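Local atomic coordinates of triacylglycerol lipase (Clostridium botulinum, PDB entry 5AH1), a protein that hydrolyses ester bonds, as a triacylglycerol lipase and polyesterase that carries a zinc ion on an alpha/beta-hydrolase fold. Residues S126-R131 against G185-T190; V81-F86 against Y118-G123; I179-G184 against S225-P230; L191-S196 against T318-Q323. All coordinates share one frame; numbering follows the deposited sequence. Where two conformers were deposited one is given.

Contact 1: residues S126-R131 against G185-T190; sequences SSNWDR and GQTIRT. With ZN (zinc ion), chain B.
T187 OG1 takes part in three of the four hydrogen bonds across the contact: it donates to N128 OD1 at 2.7 Å, in the plane of that carbonyl, and it also receives R131. The guanidinium grips it side-on with two nitrogens: NE lies 2.9 Å from T187 OG1, with an angle of 163° at the hydrogen, and NH2 lies 3.2 Å from the same oxygen on a more bent path. The hydroxyl sits within a few degrees of the guanidinium plane. The bend in the R131 chain at chi3 (46°) turns that edge toward T187.

The other end of the N128 amide is held as well. ND2 reaches Q186 OE1 at 3.0 Å in a nearly straight bond, from above the Q186 carbonyl plane though close to N128's own amide plane; the two amides stand 83° apart. Packing surrounds this polar centre: T187 CG2 rests 3.7 Å from R131 CB, and T190 OG1 approaches N128 CB at 4.1 Å.

Just before R131, D130 binds zinc through OD1 at 1.9 Å, together with H150, H156 and D302. R131 continues beyond the contact to the backbone oxygens of G123 and H84. With both polar ends of N128 engaged and three edge nitrogens of R131 spoken for, both flat groups are fixed in rotation, which ties the start of helix 128-140, the source of the zinc ligand D130, to helix 183-197.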
# COMPACT_ATOMS: atom_id res chain seq x y z
N SER A 126 -7.60 8.04 1.40
CA SER A 126 -6.99 9.32 1.71
C SER A 126 -5.59 9.47 1.10
O SER A 126 -5.00 8.51 0.60
CB SER A 126 -6.97 9.54 3.22
OG SER A 126 -8.31 9.58 3.70
N SER A 127 -5.04 10.68 1.16
CA SER A 127 -3.71 10.93 0.63
C SER A 127 -2.64 10.21 1.45
O SER A 127 -2.86 9.81 2.59
CB SER A 127 -3.41 12.41 0.65
OG SER A 127 -3.34 12.86 1.99
N ASN A 128 -1.46 10.06 0.87
CA ASN A 128 -0.34 9.48 1.60
C ASN A 128 0.07 10.34 2.80
O ASN A 128 0.44 9.80 3.84
CB ASN A 128 0.84 9.26 0.65
CG ASN A 128 0.69 7.99 -0.15
OD1 ASN A 128 0.54 6.91 0.44
ND2 ASN A 128 0.75 8.08 -1.47
N TRP A 129 0.01 11.66 2.68
CA TRP A 129 0.27 12.50 3.84
C TRP A 129 -0.72 12.17 4.96
O TRP A 129 -0.34 11.93 6.12
CB TRP A 129 0.13 13.97 3.46
CG TRP A 129 0.26 14.93 4.62
CD1 TRP A 129 -0.71 15.24 5.55
CD2 TRP A 129 1.42 15.71 4.98
NE1 TRP A 129 -0.21 16.16 6.45
CE2 TRP A 129 1.08 16.46 6.12
CE3 TRP A 129 2.72 15.83 4.45
CZ2 TRP A 129 1.97 17.36 6.70
CZ3 TRP A 129 3.59 16.71 5.04
CH2 TRP A 129 3.22 17.45 6.16
N ASP A 130 -2.01 12.16 4.62
CA ASP A 130 -3.03 11.93 5.65
C ASP A 130 -2.83 10.54 6.26
O ASP A 130 -2.90 10.37 7.47
CB ASP A 130 -4.44 12.05 5.08
CG ASP A 130 -4.84 13.50 4.69
OD1 ASP A 130 -4.00 14.44 4.75
OD2 ASP A 130 -6.03 13.68 4.33
N ARG A 131 -2.60 9.55 5.41
CA ARG A 131 -2.36 8.19 5.87
C ARG A 131 -1.12 8.06 6.75
O ARG A 131 -1.12 7.29 7.69
CB ARG A 131 -2.30 7.25 4.67
CG ARG A 131 -3.70 7.06 4.01
CD ARG A 131 -3.59 6.43 2.64
NE ARG A 131 -2.69 5.28 2.57
CZ ARG A 131 -3.06 4.01 2.37
NH1 ARG A 131 -4.34 3.63 2.40
NH2 ARG A 131 -2.12 3.10 2.22
N GLY A 185 3.02 1.05 0.65
CA GLY A 185 4.43 1.29 0.45
C GLY A 185 4.78 2.77 0.32
O GLY A 185 5.78 3.24 0.86
N GLN A 186 3.95 3.54 -0.39
CA GLN A 186 4.12 4.99 -0.43
C GLN A 186 3.91 5.59 0.95
O GLN A 186 4.65 6.48 1.38
CB GLN A 186 3.12 5.63 -1.38
CG GLN A 186 3.34 5.38 -2.85
CD GLN A 186 2.23 6.02 -3.65
OE1 GLN A 186 1.04 5.74 -3.40
NE2 GLN A 186 2.58 6.93 -4.56
N THR A 187 2.89 5.11 1.66
CA THR A 187 2.57 5.65 2.98
C THR A 187 3.72 5.43 3.97
O THR A 187 4.05 6.33 4.74
CB THR A 187 1.30 5.01 3.52
OG1 THR A 187 0.21 5.30 2.63
CG2 THR A 187 0.96 5.55 4.92
N ILE A 188 4.34 4.25 3.97
CA ILE A 188 5.43 3.99 4.92
C ILE A 188 6.71 4.73 4.55
O ILE A 188 7.45 5.16 5.43
CB ILE A 188 5.70 2.46 5.15
CG1 ILE A 188 6.13 1.75 3.87
CG2 ILE A 188 4.44 1.82 5.73
CD1 ILE A 188 6.56 0.30 4.09
N ARG A 189 6.94 4.95 3.25
CA ARG A 189 8.05 5.81 2.84
C ARG A 189 7.85 7.21 3.40
O ARG A 189 8.78 7.85 3.86
CB ARG A 189 8.17 5.87 1.32
CG ARG A 189 8.74 4.61 0.64
CD ARG A 189 8.58 4.67 -0.87
NE ARG A 189 9.07 5.95 -1.39
CZ ARG A 189 8.50 6.64 -2.38
NH1 ARG A 189 7.53 6.10 -3.09
NH2 ARG A 189 8.97 7.84 -2.67
N THR A 190 6.62 7.68 3.31
CA THR A 190 6.24 9.05 3.71
C THR A 190 6.38 9.22 5.23
O THR A 190 6.94 10.20 5.71
CB THR A 190 4.80 9.38 3.27
OG1 THR A 190 4.71 9.24 1.85
CG2 THR A 190 4.39 10.81 3.63
ZN ZN B . -4.77 16.07 4.03

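Contact 2: residues V81-F86 against Y118-G123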
# COMPACT_ATOMS: atom_id res chain seq x y z
N VAL A 81 5.33 -4.00 11.48
CA VAL A 81 4.04 -3.34 11.39
C VAL A 81 3.61 -3.39 9.92
O VAL A 81 4.30 -2.88 9.03
CB VAL A 81 4.09 -1.88 11.92
CG1 VAL A 81 2.77 -1.16 11.69
CG2 VAL A 81 4.45 -1.87 13.41
N LEU A 82 2.44 -3.98 9.69
CA LEU A 82 1.86 -4.16 8.36
C LEU A 82 0.93 -3.00 8.02
O LEU A 82 0.12 -2.60 8.85
CB LEU A 82 1.05 -5.46 8.36
CG LEU A 82 1.80 -6.75 8.69
CD1 LEU A 82 0.83 -7.89 8.88
CD2 LEU A 82 2.80 -7.10 7.62
N VAL A 83 1.05 -2.49 6.79
CA VAL A 83 0.30 -1.32 6.35
C VAL A 83 -0.33 -1.56 4.97
O VAL A 83 0.35 -1.70 3.96
CB VAL A 83 1.19 -0.07 6.32
CG1 VAL A 83 0.34 1.16 5.96
CG2 VAL A 83 1.92 0.13 7.65
N HIS A 84 -1.66 -1.65 4.97
CA HIS A 84 -2.44 -1.92 3.78
C HIS A 84 -2.42 -0.76 2.78
O HIS A 84 -2.00 0.36 3.09
CB HIS A 84 -3.90 -2.17 4.19
CG HIS A 84 -4.56 -0.99 4.82
ND1 HIS A 84 -5.08 0.04 4.08
CD2 HIS A 84 -4.76 -0.65 6.12
CE1 HIS A 84 -5.59 0.96 4.89
NE2 HIS A 84 -5.41 0.56 6.13
N GLY A 85 -2.89 -1.06 1.57
CA GLY A 85 -2.98 -0.08 0.51
C GLY A 85 -4.32 0.60 0.33
O GLY A 85 -5.05 0.86 1.28
N PHE A 86 -4.59 0.91 -0.92
CA PHE A 86 -5.83 1.59 -1.34
C PHE A 86 -7.01 0.65 -1.12
O PHE A 86 -6.94 -0.53 -1.49
CB PHE A 86 -5.67 1.95 -2.81
CG PHE A 86 -6.82 2.69 -3.43
CD1 PHE A 86 -7.16 3.97 -3.03
CD2 PHE A 86 -7.50 2.14 -4.48
CE1 PHE A 86 -8.18 4.65 -3.64
CE2 PHE A 86 -8.52 2.83 -5.08
CZ PHE A 86 -8.86 4.07 -4.66
N TYR A 118 2.39 -6.50 14.24
CA TYR A 118 1.17 -5.70 14.40
C TYR A 118 0.65 -5.27 13.06
O TYR A 118 1.37 -5.26 12.05
CB TYR A 118 1.47 -4.46 15.24
CG TYR A 118 2.11 -4.79 16.56
CD1 TYR A 118 1.32 -5.14 17.63
CD2 TYR A 118 3.48 -4.80 16.72
CE1 TYR A 118 1.86 -5.49 18.83
CE2 TYR A 118 4.05 -5.15 17.95
CZ TYR A 118 3.23 -5.50 19.00
OH TYR A 118 3.75 -5.86 20.23
N THR A 119 -0.61 -4.87 13.06
CA THR A 119 -1.28 -4.38 11.86
C THR A 119 -1.77 -2.97 12.12
O THR A 119 -2.44 -2.72 13.12
CB THR A 119 -2.48 -5.27 11.49
OG1 THR A 119 -2.01 -6.61 11.23
CG2 THR A 119 -3.19 -4.77 10.25
N ALA A 120 -1.41 -2.04 11.24
CA ALA A 120 -1.92 -0.67 11.32
C ALA A 120 -2.99 -0.46 10.27
O ALA A 120 -2.90 -1.00 9.17
CB ALA A 120 -0.80 0.32 11.16
N THR A 121 -3.96 0.38 10.60
CA THR A 121 -5.06 0.66 9.69
C THR A 121 -5.19 2.17 9.51
O THR A 121 -5.22 2.91 10.50
CB THR A 121 -6.34 -0.01 10.19
OG1 THR A 121 -6.09 -1.43 10.19
CG2 THR A 121 -7.52 0.32 9.29
N VAL A 122 -5.23 2.61 8.26
CA VAL A 122 -5.27 4.02 7.90
C VAL A 122 -6.37 4.26 6.85
O VAL A 122 -7.05 3.32 6.45
CB VAL A 122 -3.88 4.50 7.40
CG1 VAL A 122 -2.83 4.30 8.50
CG2 VAL A 122 -3.47 3.78 6.11
N GLY A 123 -6.57 5.51 6.42
CA GLY A 123 -7.66 5.81 5.53
C GLY A 123 -7.52 5.06 4.21
O GLY A 123 -6.45 5.11 3.58
O HOH W 1 -2.66 -3.02 7.35
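H84, Y118 and A120 each bury more surface in this contact than any other residue, where strands 80-83 and 117-120 lie side by side as the two parallel strands of a beta-alpha-beta unit, with helix 106-112 between them in sequence. The short strand axes approach to 4.5 Å and diverge by 32°.

Y118 takes part through its backbone and CB: its O accepts from L82 N at 2.9 Å, and V81 CG2 packs on its CB, while the phenol leads off to E116. A120 N returns a bond to L82 O, also at 2.9 Å. On the face that V81 and V83 share, the A120 methyl lies 3.9 Å from V81 CG1. Past this point the chains separate, and a water takes over, donating to A120 O at 2.7 Å and weakly accepting from H84 N.

H84 spans the wider gap. Its CG lies between the backbone N and the carbonyl carbon (chi1 64°), which swings the imidazole across to residues 121-123. ND1 donates to G85 O in the ring plane, on a lone pair of that oxygen, which fixes the rotation of the ring. NE2 therefore serves as acceptor: V122 N points at H84 NE2 from 3.0 Å, almost straight, yet tilted 23° out of the imidazole plane.

Contact 3: residues I179-G184 against S225-P230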
# COMPACT_ATOMS: atom_id res chain seq x y z
N ILE A 179 6.17 -2.82 6.68
CA ILE A 179 5.86 -3.52 5.44
C ILE A 179 4.56 -2.98 4.89
O ILE A 179 3.54 -3.03 5.58
CB ILE A 179 5.76 -5.06 5.65
CG1 ILE A 179 7.06 -5.63 6.24
CG2 ILE A 179 5.41 -5.75 4.34
CD1 ILE A 179 7.07 -7.14 6.48
N GLY A 180 4.61 -2.49 3.66
CA GLY A 180 3.46 -1.85 3.06
C GLY A 180 3.13 -2.41 1.70
O GLY A 180 3.99 -2.47 0.83
N HIS A 181 1.88 -2.81 1.51
CA HIS A 181 1.41 -3.35 0.23
C HIS A 181 0.71 -2.26 -0.54
O HIS A 181 -0.02 -1.45 0.03
CB HIS A 181 0.48 -4.53 0.47
CG HIS A 181 -0.13 -5.09 -0.78
ND1 HIS A 181 -1.45 -4.89 -1.12
CD2 HIS A 181 0.42 -5.78 -1.80
CE1 HIS A 181 -1.70 -5.50 -2.27
NE2 HIS A 181 -0.58 -6.04 -2.70
N SER A 182 0.86 -2.25 -1.86
CA SER A 182 0.11 -1.31 -2.68
C SER A 182 0.50 0.09 -2.20
O SER A 182 1.66 0.36 -1.92
CB SER A 182 -1.41 -1.62 -2.57
OG SER A 182 -2.23 -0.51 -2.93
N MET A 183 -0.48 0.97 -2.11
CA MET A 183 -0.29 2.32 -1.60
C MET A 183 0.36 2.36 -0.20
O MET A 183 0.98 3.36 0.17
CB MET A 183 -1.64 3.03 -1.54
CG MET A 183 -1.54 4.52 -1.38
SD MET A 183 -3.18 5.24 -1.21
CE MET A 183 -2.70 6.96 -1.20
N GLY A 184 0.24 1.28 0.56
CA GLY A 184 0.90 1.18 1.85
C GLY A 184 2.41 1.42 1.77
O GLY A 184 2.97 2.01 2.67
N SER A 225 9.73 -1.98 3.57
CA SER A 225 9.53 -2.96 2.51
C SER A 225 8.24 -2.62 1.78
O SER A 225 7.18 -2.56 2.41
CB SER A 225 9.42 -4.37 3.08
OG SER A 225 10.62 -4.80 3.67
N THR A 226 8.36 -2.39 0.47
CA THR A 226 7.19 -2.16 -0.38
C THR A 226 6.91 -3.41 -1.19
O THR A 226 7.83 -4.08 -1.65
CB THR A 226 7.34 -0.90 -1.29
OG1 THR A 226 8.27 -1.14 -2.36
CG2 THR A 226 7.79 0.30 -0.49
N ILE A 227 5.62 -3.75 -1.31
CA ILE A 227 5.17 -4.94 -2.02
C ILE A 227 4.06 -4.48 -2.96
O ILE A 227 3.03 -3.98 -2.52
CB ILE A 227 4.65 -6.03 -1.06
CG1 ILE A 227 5.69 -6.41 -0.01
CG2 ILE A 227 4.19 -7.25 -1.86
CD1 ILE A 227 5.17 -7.45 1.00
N SER A 228 4.28 -4.65 -4.26
CA SER A 228 3.29 -4.25 -5.28
C SER A 228 2.97 -2.76 -5.22
O SER A 228 1.85 -2.33 -5.52
CB SER A 228 2.00 -5.05 -5.11
OG SER A 228 2.24 -6.44 -4.92
N THR A 229 3.95 -1.96 -4.85
CA THR A 229 3.70 -0.55 -4.56
C THR A 229 3.88 0.33 -5.81
O THR A 229 4.86 0.18 -6.54
CB THR A 229 4.64 -0.06 -3.45
OG1 THR A 229 4.28 -0.72 -2.24
CG2 THR A 229 4.57 1.46 -3.23
N PRO A 230 2.94 1.26 -6.03
CA PRO A 230 3.11 2.25 -7.11
C PRO A 230 4.11 3.34 -6.71
O PRO A 230 3.75 4.48 -6.46
CB PRO A 230 1.71 2.82 -7.27
CG PRO A 230 1.13 2.74 -5.89
CD PRO A 230 1.67 1.45 -5.31
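I179 and I227 meet on one face of two parallel strands, with I179 CG2 3.8 Å from I227 CD1. I227 reaches that far with an extended chain that carries CD1 across the gap. H181 shares this face: its CG is anti to the backbone N (chi1 176°), which swings CD2 to 3.3 Å from I227 O and sets the ring edge beside S228 OG. The polar ends of the imidazole go elsewhere, ND1 to Y99 OH and NE2 to H426 O.

T229 carries OG1 beside its own backbone N, and from there it donates to S182 O at 2.9 Å, in the carbonyl plane and on a lone pair. Backbone bonds supply the rest: G180 N to S225 O at 2.9 Å, I227 N to G180 O, and S182 N to I227 O.

S182 has phi/psi 60°/-139°, a strained turn between strand and helix. With the sequence GHSMG, this is consistent with the nucleophile elbow of alpha/beta-hydrolases.

Strand 176-181 lies between strands 80-83 and 221-227, its I179 bonding to V81 and V83. T226 bonds to F329 of strand 327-331 on the far side, while the M183 side chain packs against helices 128-140 and 304-308.

Contact 4: residues L191-S196 against T318-Q323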
# COMPACT_ATOMS: atom_id res chain seq x y z
N LEU A 191 5.90 8.24 5.99
CA LEU A 191 6.08 8.30 7.44
C LEU A 191 7.56 8.33 7.80
O LEU A 191 7.97 9.10 8.67
CB LEU A 191 5.42 7.09 8.11
CG LEU A 191 5.62 7.04 9.63
CD1 LEU A 191 4.80 8.08 10.32
CD2 LEU A 191 5.29 5.66 10.21
N THR A 192 8.37 7.52 7.13
CA THR A 192 9.79 7.45 7.46
C THR A 192 10.48 8.79 7.15
O THR A 192 11.30 9.28 7.93
CB THR A 192 10.45 6.28 6.71
OG1 THR A 192 9.81 5.05 7.10
CG2 THR A 192 11.93 6.21 7.03
N GLN A 193 10.05 9.45 6.08
CA GLN A 193 10.57 10.75 5.70
C GLN A 193 10.24 11.79 6.77
O GLN A 193 11.09 12.55 7.22
CB GLN A 193 9.98 11.18 4.36
CG GLN A 193 10.34 12.59 3.95
CD GLN A 193 11.79 12.77 3.61
OE1 GLN A 193 12.45 11.84 3.12
NE2 GLN A 193 12.30 13.95 3.88
N LEU A 194 8.97 11.84 7.16
CA LEU A 194 8.53 12.79 8.16
C LEU A 194 9.18 12.54 9.52
O LEU A 194 9.65 13.47 10.17
CB LEU A 194 7.00 12.75 8.29
CG LEU A 194 6.24 13.39 7.11
CD1 LEU A 194 4.76 13.12 7.20
CD2 LEU A 194 6.49 14.90 7.02
N LEU A 195 9.22 11.29 9.97
CA LEU A 195 9.88 10.99 11.23
C LEU A 195 11.31 11.51 11.23
O LEU A 195 11.75 12.16 12.16
CB LEU A 195 9.86 9.49 11.53
CG LEU A 195 8.50 8.93 11.98
CD1 LEU A 195 8.57 7.41 11.97
CD2 LEU A 195 8.10 9.45 13.35
N SER A 196 12.02 11.25 10.14
CA SER A 196 13.44 11.56 10.07
C SER A 196 13.70 13.05 9.92
O SER A 196 14.56 13.60 10.60
CB SER A 196 14.07 10.82 8.89
OG SER A 196 13.94 9.41 8.99
N THR A 318 9.54 13.74 -5.05
CA THR A 318 10.43 14.89 -4.99
C THR A 318 10.80 15.30 -3.56
O THR A 318 11.74 16.07 -3.38
CB THR A 318 9.88 16.12 -5.75
OG1 THR A 318 8.73 16.61 -5.07
CG2 THR A 318 9.60 15.77 -7.20
N TRP A 319 10.13 14.74 -2.55
CA TRP A 319 10.49 15.04 -1.16
C TRP A 319 10.56 13.82 -0.25
O TRP A 319 11.17 13.89 0.81
CB TRP A 319 9.57 16.11 -0.57
CG TRP A 319 8.15 15.67 -0.31
CD1 TRP A 319 7.14 15.59 -1.22
CD2 TRP A 319 7.61 15.24 0.95
NE1 TRP A 319 5.99 15.13 -0.60
CE2 TRP A 319 6.26 14.91 0.73
CE3 TRP A 319 8.14 15.10 2.23
CZ2 TRP A 319 5.44 14.44 1.76
CZ3 TRP A 319 7.32 14.67 3.25
CH2 TRP A 319 5.99 14.33 3.01
N VAL A 320 9.96 12.70 -0.66
CA VAL A 320 10.00 11.50 0.16
C VAL A 320 11.18 10.64 -0.31
O VAL A 320 11.07 9.91 -1.29
CB VAL A 320 8.66 10.73 0.13
CG1 VAL A 320 8.74 9.43 0.89
CG2 VAL A 320 7.55 11.59 0.70
N LYS A 321 12.30 10.74 0.41
CA LYS A 321 13.55 10.10 -0.01
C LYS A 321 13.89 8.93 0.87
O LYS A 321 13.43 8.80 2.01
CB LYS A 321 14.69 11.11 -0.01
CG LYS A 321 15.18 11.54 1.34
CD LYS A 321 16.33 12.54 1.25
CE LYS A 321 17.67 11.87 1.15
NZ LYS A 321 18.75 12.90 1.29
N ALA A 322 14.71 8.04 0.31
CA ALA A 322 15.28 6.95 1.08
C ALA A 322 16.28 7.52 2.07
O ALA A 322 17.26 8.17 1.68
CB ALA A 322 15.97 5.94 0.17
N GLN A 323 16.03 7.29 3.36
CA GLN A 323 16.89 7.80 4.42
C GLN A 323 18.14 6.94 4.56
O GLN A 323 18.09 5.73 4.35
CB GLN A 323 16.09 7.82 5.72
CG GLN A 323 14.91 8.81 5.67
CD GLN A 323 15.38 10.24 5.56
OE1 GLN A 323 16.33 10.65 6.22
NE2 GLN A 323 14.73 11.02 4.71
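The W319 indole meets L194 at its edge, where CZ3 lies 3.9 Å from L194 CD2, close to the ring plane. Q193 CG comes obliquely to the same corner, 3.7 Å from W319 CZ3. One face of the indole is taken by its sequence neighbour: V320 CG2 stands 3.5 Å above the W319 ring plane, over its centre. The Q193 amide is turned 80° to the ring, and its carbon CD lies 3.1 Å from W319 O.

Q193 leaves the helix with CG pointing away from its own N, then bends at chi2, which aims OE1 at the opposite backbone. There it accepts from K321 N at 2.9 Å, with an angle of 164° at the hydrogen, although the donor sits 48° above the carbonyl plane. Q323 NE2, also 2.9 Å from Q193 OE1, adds a weak, bent bond.

The contact anchors the loop between helix 310-317 and strand 327-331 to the later turns of helix 183-197, which runs on from the presumed nucleophile elbow. R189, a turn earlier, bonds to V320 O.

The amides of Q193 and Q323 are steeply inclined to each other, and E197 accepts from Q323 NE2 and, weakly, from Q193 NE2. Q323 OE1 lies 3.5 Å from S196 CB, while S196 OG turns back to T192 O. T192 CG2 lies 4.2 Å from Q323 CG, the two side chains running in opposite senses.

Contacts 2 and 3 lie in the seven-stranded parallel sheet, their centres about 10 Å apart. They are joined where strands 80-83 and 176-181 pair, V83 N to I179 O. Helix 183-197 links the other three: contact 3 holds its start, contact 1 its middle and contact 4 its later turns, so residues 179-196 run through all three without a break. Along the chain contact 2 closes before contact 1 opens, whereas contact 3 crosses both 1 and 4. I188 packing on V83 joins contacts 1 and 2. Contact 4 is outermost, about 16 Å from the chain centre. Contact 1 places the zinc ligand D130 on a helix that packs against the one following the presumed elbow.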